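Local coordinates for N-acetylmuramoyl-l-alanine amidase (Bartonella henselae, PDB 3NE8), which probably hydrolyses, with the help of a zinc ion, the amide bond joining N-acetylmuramic acid to L-alanine in peptidoglycan, remodelling the bacterial cell wall, at residues D105-K117 / N169-A181. Numbering follows the deposited sequence. Where two conformers were deposited one is given.
Sequences DAIAKSLAESENK and NPHRYADFQVLKA. With ZN (zinc ion), chain B.
The ring of Phe176 packs against helix 106-116 with the methyl of Ala112 over the centre of one face, a CH-pi contact in which CB stands 3.7 Å from the ring centroid. Leu111 CD2 and Glu115 CB reach the ring's edge, and Tyr97 packs against it edge-to-face. A flat apolar ring suits a helix face of small residues: Ala112 CB also meets Ala174 CB at 3.7 Å, and Ala108 CB rests near the carbonyl oxygen of Tyr173, so the axes of helix 106-116 and strand 170-174 approach to 7.4 Å and cross at -51°.

Polar side chains join the two segments at both ends of the helix. Asn116, its amide able to donate and accept at once, grips the chain as it leaves the strand: ND2 gives a nearly straight bond of 2.8 Å to Asp175 O, which lies in the amide plane, while OD1 accepts from Gln177 N at 2.8 Å. A water donates to OD1 and accepts from Val178 N. At the helix start, Asp105 is the N-cap, its OD2 accepting from Ala108 N. The same oxygen forms a salt bridge, weak as a hydrogen bond, with Arg172 NH1 at 3.2 Å. Extended from CG to NE (chi2 -174°), Arg172 brings its guanidinium to Asp105, and its several N-H groups also serve the carbonyl oxygens of Asn169 (through NE) and Asn168 (through NH2).

A helix is thus packed on the edge strand of the mixed sheet. Glu115, bent at chi2 (-60°), turns its carboxylate away from segment 169-181, and OE2 binds zinc together with His13, Glu28, His82 and Asp84, the metal site of this amidase domain.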
loop_
_atom_site.group_PDB
_atom_site.type_symbol
_atom_site.label_atom_id
_atom_site.label_comp_id
_atom_site.label_asym_id
_atom_site.label_seq_id
_atom_site.Cartn_x
_atom_site.Cartn_y
_atom_site.Cartn_z
ATOM N N ASP A 105 0.227 -14.760 16.865
ATOM C CA ASP A 105 0.969 -15.237 18.022
ATOM C C ASP A 105 0.010 -15.436 19.182
ATOM O O ASP A 105 -1.149 -15.015 19.119
ATOM C CB ASP A 105 2.065 -14.238 18.404
ATOM C CG ASP A 105 1.514 -12.855 18.698
ATOM O OD1 ASP A 105 1.526 -12.000 17.789
ATOM O OD2 ASP A 105 1.076 -12.627 19.841
ATOM N N ALA A 106 0.497 -16.056 20.251
ATOM C CA ALA A 106 -0.345 -16.408 21.384
ATOM C C ALA A 106 -0.898 -15.203 22.136
ATOM O O ALA A 106 -2.007 -15.263 22.656
ATOM C CB ALA A 106 0.407 -17.332 22.336
ATOM N N ILE A 107 -0.126 -14.123 22.213
ATOM C CA ILE A 107 -0.594 -12.917 22.888
ATOM C C ILE A 107 -1.763 -12.302 22.124
ATOM O O ILE A 107 -2.782 -11.926 22.712
ATOM C CB ILE A 107 0.534 -11.871 23.042
ATOM C CG1 ILE A 107 1.565 -12.341 24.074
ATOM C CG2 ILE A 107 -0.037 -10.520 23.442
ATOM C CD1 ILE A 107 1.057 -12.337 25.505
ATOM N N ALA A 108 -1.608 -12.188 20.810
ATOM C CA ALA A 108 -2.663 -11.650 19.958
ATOM C C ALA A 108 -3.926 -12.507 20.052
ATOM O O ALA A 108 -5.044 -11.981 20.131
ATOM C CB ALA A 108 -2.177 -11.565 18.529
ATOM N N LYS A 109 -3.754 -13.825 20.045
ATOM C CA LYS A 109 -4.893 -14.729 20.099
ATOM C C LYS A 109 -5.677 -14.539 21.396
ATOM O O LYS A 109 -6.906 -14.440 21.391
ATOM C CB LYS A 109 -4.417 -16.179 19.972
ATOM C CG LYS A 109 -5.545 -17.194 19.887
ATOM C CD LYS A 109 -5.001 -18.616 19.822
ATOM C CE LYS A 109 -6.119 -19.635 19.936
ATOM N NZ LYS A 109 -7.045 -19.558 18.778
ATOM N N SER A 110 -4.961 -14.482 22.509
ATOM C CA SER A 110 -5.600 -14.331 23.807
ATOM C C SER A 110 -6.254 -12.960 23.926
ATOM O O SER A 110 -7.332 -12.826 24.502
ATOM C CB SER A 110 -4.577 -14.520 24.925
ATOM O OG SER A 110 -5.220 -14.588 26.182
ATOM N N LEU A 111 -5.594 -11.940 23.382
ATOM C CA LEU A 111 -6.141 -10.589 23.438
ATOM C C LEU A 111 -7.468 -10.499 22.691
ATOM O O LEU A 111 -8.431 -9.935 23.203
ATOM C CB LEU A 111 -5.140 -9.576 22.886
ATOM C CG LEU A 111 -5.601 -8.117 22.820
ATOM C CD1 LEU A 111 -5.944 -7.563 24.208
ATOM C CD2 LEU A 111 -4.533 -7.270 22.137
ATOM N N ALA A 112 -7.531 -11.054 21.486
ATOM C CA ALA A 112 -8.779 -11.037 20.729
ATOM C C ALA A 112 -9.886 -11.803 21.443
ATOM O O ALA A 112 -11.031 -11.366 21.459
ATOM C CB ALA A 112 -8.573 -11.583 19.324
ATOM N N GLU A 113 -9.549 -12.947 22.030
ATOM C CA GLU A 113 -10.538 -13.729 22.764
ATOM C C GLU A 113 -11.170 -12.885 23.856
ATOM O O GLU A 113 -12.394 -12.847 24.006
ATOM C CB GLU A 113 -9.897 -14.969 23.391
ATOM C CG GLU A 113 -9.498 -16.046 22.393
ATOM C CD GLU A 113 -8.683 -17.162 23.031
ATOM O OE1 GLU A 113 -8.467 -18.198 22.365
ATOM O OE2 GLU A 113 -8.260 -17.005 24.196
ATOM N N SER A 114 -10.328 -12.199 24.620
ATOM C CA SER A 114 -10.806 -11.387 25.729
ATOM C C SER A 114 -11.571 -10.156 25.253
ATOM O O SER A 114 -12.612 -9.802 25.813
ATOM C CB SER A 114 -9.638 -10.963 26.619
ATOM O OG SER A 114 -9.098 -12.076 27.302
ATOM N N GLU A 115 -11.053 -9.493 24.224
ATOM C CA GLU A 115 -11.666 -8.266 23.736
ATOM C C GLU A 115 -13.004 -8.503 23.042
ATOM O O GLU A 115 -13.869 -7.622 23.028
ATOM C CB GLU A 115 -10.685 -7.503 22.845
ATOM C CG GLU A 115 -9.564 -6.894 23.659
ATOM C CD GLU A 115 -10.122 -5.926 24.668
ATOM O OE1 GLU A 115 -10.254 -6.272 25.871
ATOM O OE2 GLU A 115 -10.498 -4.825 24.235
ATOM N N ASN A 116 -13.189 -9.693 22.488
ATOM C CA ASN A 116 -14.466 -10.049 21.886
ATOM C C ASN A 116 -15.531 -10.339 22.933
ATOM O O ASN A 116 -16.721 -10.128 22.691
ATOM C CB ASN A 116 -14.313 -11.257 20.963
ATOM C CG ASN A 116 -13.574 -10.923 19.672
ATOM O OD1 ASN A 116 -13.498 -9.756 19.258
ATOM N ND2 ASN A 116 -13.040 -11.950 19.024
ATOM N N LYS A 117 -15.115 -10.798 24.103
ATOM C CA LYS A 117 -16.052 -11.196 25.148
ATOM C C LYS A 117 -16.726 -10.030 25.858
ATOM O O LYS A 117 -17.696 -10.222 26.582
ATOM C CB LYS A 117 -15.354 -12.091 26.171
ATOM C CG LYS A 117 -14.998 -13.461 25.623
ATOM C CD LYS A 117 -14.133 -14.257 26.584
ATOM C CE LYS A 117 -13.664 -15.553 25.939
ATOM N NZ LYS A 117 -12.707 -16.297 26.804
ATOM N N ASN A 169 7.572 -6.824 16.956
ATOM C CA ASN A 169 6.565 -7.270 15.989
ATOM C C ASN A 169 5.286 -6.444 16.125
ATOM O O ASN A 169 4.246 -6.962 16.539
ATOM C CB ASN A 169 6.240 -8.755 16.184
ATOM C CG ASN A 169 7.418 -9.654 15.895
ATOM O OD1 ASN A 169 7.574 -10.708 16.510
ATOM N ND2 ASN A 169 8.256 -9.244 14.956
ATOM N N PRO A 170 5.363 -5.150 15.791
ATOM C CA PRO A 170 4.263 -4.234 16.121
ATOM C C PRO A 170 3.044 -4.339 15.208
ATOM O O PRO A 170 2.020 -3.738 15.546
ATOM C CB PRO A 170 4.917 -2.855 15.992
ATOM C CG PRO A 170 5.955 -3.049 14.950
ATOM C CD PRO A 170 6.502 -4.445 15.176
ATOM N N HIS A 171 3.132 -5.053 14.091
ATOM C CA HIS A 171 1.932 -5.384 13.334
ATOM C C HIS A 171 1.554 -6.832 13.599
ATOM O O HIS A 171 2.263 -7.745 13.180
ATOM C CB HIS A 171 2.094 -5.143 11.831
ATOM C CG HIS A 171 0.917 -5.610 11.034
ATOM N ND1 HIS A 171 1.034 -6.251 9.820
ATOM C CD2 HIS A 171 -0.406 -5.584 11.317
ATOM C CE1 HIS A 171 -0.170 -6.566 9.373
ATOM N NE2 HIS A 171 -1.062 -6.170 10.265
ATOM N N ARG A 172 0.444 -7.029 14.303
ATOM C CA ARG A 172 -0.048 -8.354 14.647
ATOM C C ARG A 172 -1.464 -8.535 14.116
ATOM O O ARG A 172 -2.032 -7.632 13.493
ATOM C CB ARG A 172 0.020 -8.570 16.161
ATOM C CG ARG A 172 1.434 -8.421 16.696
ATOM C CD ARG A 172 1.564 -8.766 18.162
ATOM N NE ARG A 172 2.934 -8.533 18.618
ATOM C CZ ARG A 172 3.499 -9.149 19.650
ATOM N NH1 ARG A 172 2.822 -10.051 20.347
ATOM N NH2 ARG A 172 4.750 -8.854 19.980
ATOM N N TYR A 173 -2.042 -9.709 14.335
ATOM C CA TYR A 173 -3.378 -9.969 13.812
ATOM C C TYR A 173 -4.053 -11.111 14.546
ATOM O O TYR A 173 -3.395 -12.011 15.079
ATOM C CB TYR A 173 -3.357 -10.213 12.295
ATOM C CG TYR A 173 -2.250 -11.122 11.829
ATOM C CD1 TYR A 173 -2.411 -12.498 11.821
ATOM C CD2 TYR A 173 -1.049 -10.598 11.375
ATOM C CE1 TYR A 173 -1.391 -13.335 11.389
ATOM C CE2 TYR A 173 -0.026 -11.423 10.941
ATOM C CZ TYR A 173 -0.209 -12.786 10.951
ATOM O OH TYR A 173 0.802 -13.620 10.520
ATOM N N ALA A 174 -5.374 -11.039 14.609
ATOM C CA ALA A 174 -6.184 -12.066 15.239
ATOM C C ALA A 174 -7.631 -11.779 14.892
ATOM O O ALA A 174 -7.928 -10.799 14.209
ATOM C CB ALA A 174 -5.977 -12.085 16.756
ATOM N N ASP A 175 -8.534 -12.633 15.359
ATOM C CA ASP A 175 -9.927 -12.573 14.944
ATOM C C ASP A 175 -10.738 -11.598 15.809
ATOM O O ASP A 175 -11.628 -12.001 16.563
ATOM C CB ASP A 175 -10.515 -13.986 14.994
ATOM C CG ASP A 175 -11.874 -14.084 14.341
ATOM O OD1 ASP A 175 -12.221 -13.229 13.502
ATOM O OD2 ASP A 175 -12.597 -15.049 14.669
ATOM N N PHE A 176 -10.420 -10.315 15.697
ATOM C CA PHE A 176 -11.131 -9.260 16.426
ATOM C C PHE A 176 -12.471 -8.947 15.752
ATOM O O PHE A 176 -12.505 -8.521 14.590
ATOM C CB PHE A 176 -10.295 -7.979 16.456
ATOM C CG PHE A 176 -9.061 -8.066 17.307
ATOM C CD1 PHE A 176 -9.123 -7.821 18.666
ATOM C CD2 PHE A 176 -7.832 -8.372 16.741
ATOM C CE1 PHE A 176 -7.979 -7.891 19.452
ATOM C CE2 PHE A 176 -6.690 -8.441 17.519
ATOM C CZ PHE A 176 -6.759 -8.200 18.869
ATOM N N GLN A 177 -13.570 -9.138 16.477
ATOM C CA GLN A 177 -14.888 -8.902 15.898
ATOM C C GLN A 177 -15.126 -7.445 15.498
ATOM O O GLN A 177 -15.901 -7.169 14.583
ATOM C CB GLN A 177 -15.991 -9.384 16.847
ATOM C CG GLN A 177 -15.973 -10.884 17.092
ATOM C CD GLN A 177 -15.877 -11.677 15.807
ATOM O OE1 GLN A 177 -16.850 -11.797 15.060
ATOM N NE2 GLN A 177 -14.697 -12.224 15.537
ATOM N N VAL A 178 -14.445 -6.513 16.151
ATOM C CA VAL A 178 -14.652 -5.109 15.807
ATOM C C VAL A 178 -14.012 -4.756 14.459
ATOM O O VAL A 178 -14.280 -3.682 13.908
ATOM C CB VAL A 178 -14.161 -4.167 16.930
ATOM C CG1 VAL A 178 -12.651 -3.957 16.862
ATOM C CG2 VAL A 178 -14.900 -2.832 16.866
ATOM N N LEU A 179 -13.198 -5.669 13.921
ATOM C CA LEU A 179 -12.518 -5.447 12.646
ATOM C C LEU A 179 -13.201 -6.166 11.477
ATOM O O LEU A 179 -12.605 -6.305 10.408
ATOM C CB LEU A 179 -11.045 -5.871 12.745
ATOM C CG LEU A 179 -10.202 -5.189 13.829
ATOM C CD1 LEU A 179 -8.744 -5.649 13.758
ATOM C CD2 LEU A 179 -10.306 -3.663 13.721
ATOM N N LYS A 180 -14.448 -6.595 11.669
ATOM C CA LYS A 180 -15.150 -7.435 10.696
ATOM C C LYS A 180 -15.837 -6.719 9.529
ATOM O O LYS A 180 -16.449 -7.388 8.698
ATOM C CB LYS A 180 -16.195 -8.299 11.412
ATOM C CG LYS A 180 -15.616 -9.354 12.333
ATOM C CD LYS A 180 -15.340 -10.650 11.597
ATOM C CE LYS A 180 -14.800 -11.703 12.548
ATOM N NZ LYS A 180 -14.599 -13.015 11.878
ATOM N N ALA A 181 -15.760 -5.393 9.434
ATOM C CA ALA A 181 -16.411 -4.724 8.298
ATOM C C ALA A 181 -15.835 -5.277 6.986
ATOM O O ALA A 181 -14.625 -5.213 6.772
ATOM C CB ALA A 181 -16.204 -3.218 8.358
HETATM ZN ZN ZN B . -9.599 -2.939 24.915
HETATM O O HOH W 1 -12.787 -6.932 18.646
#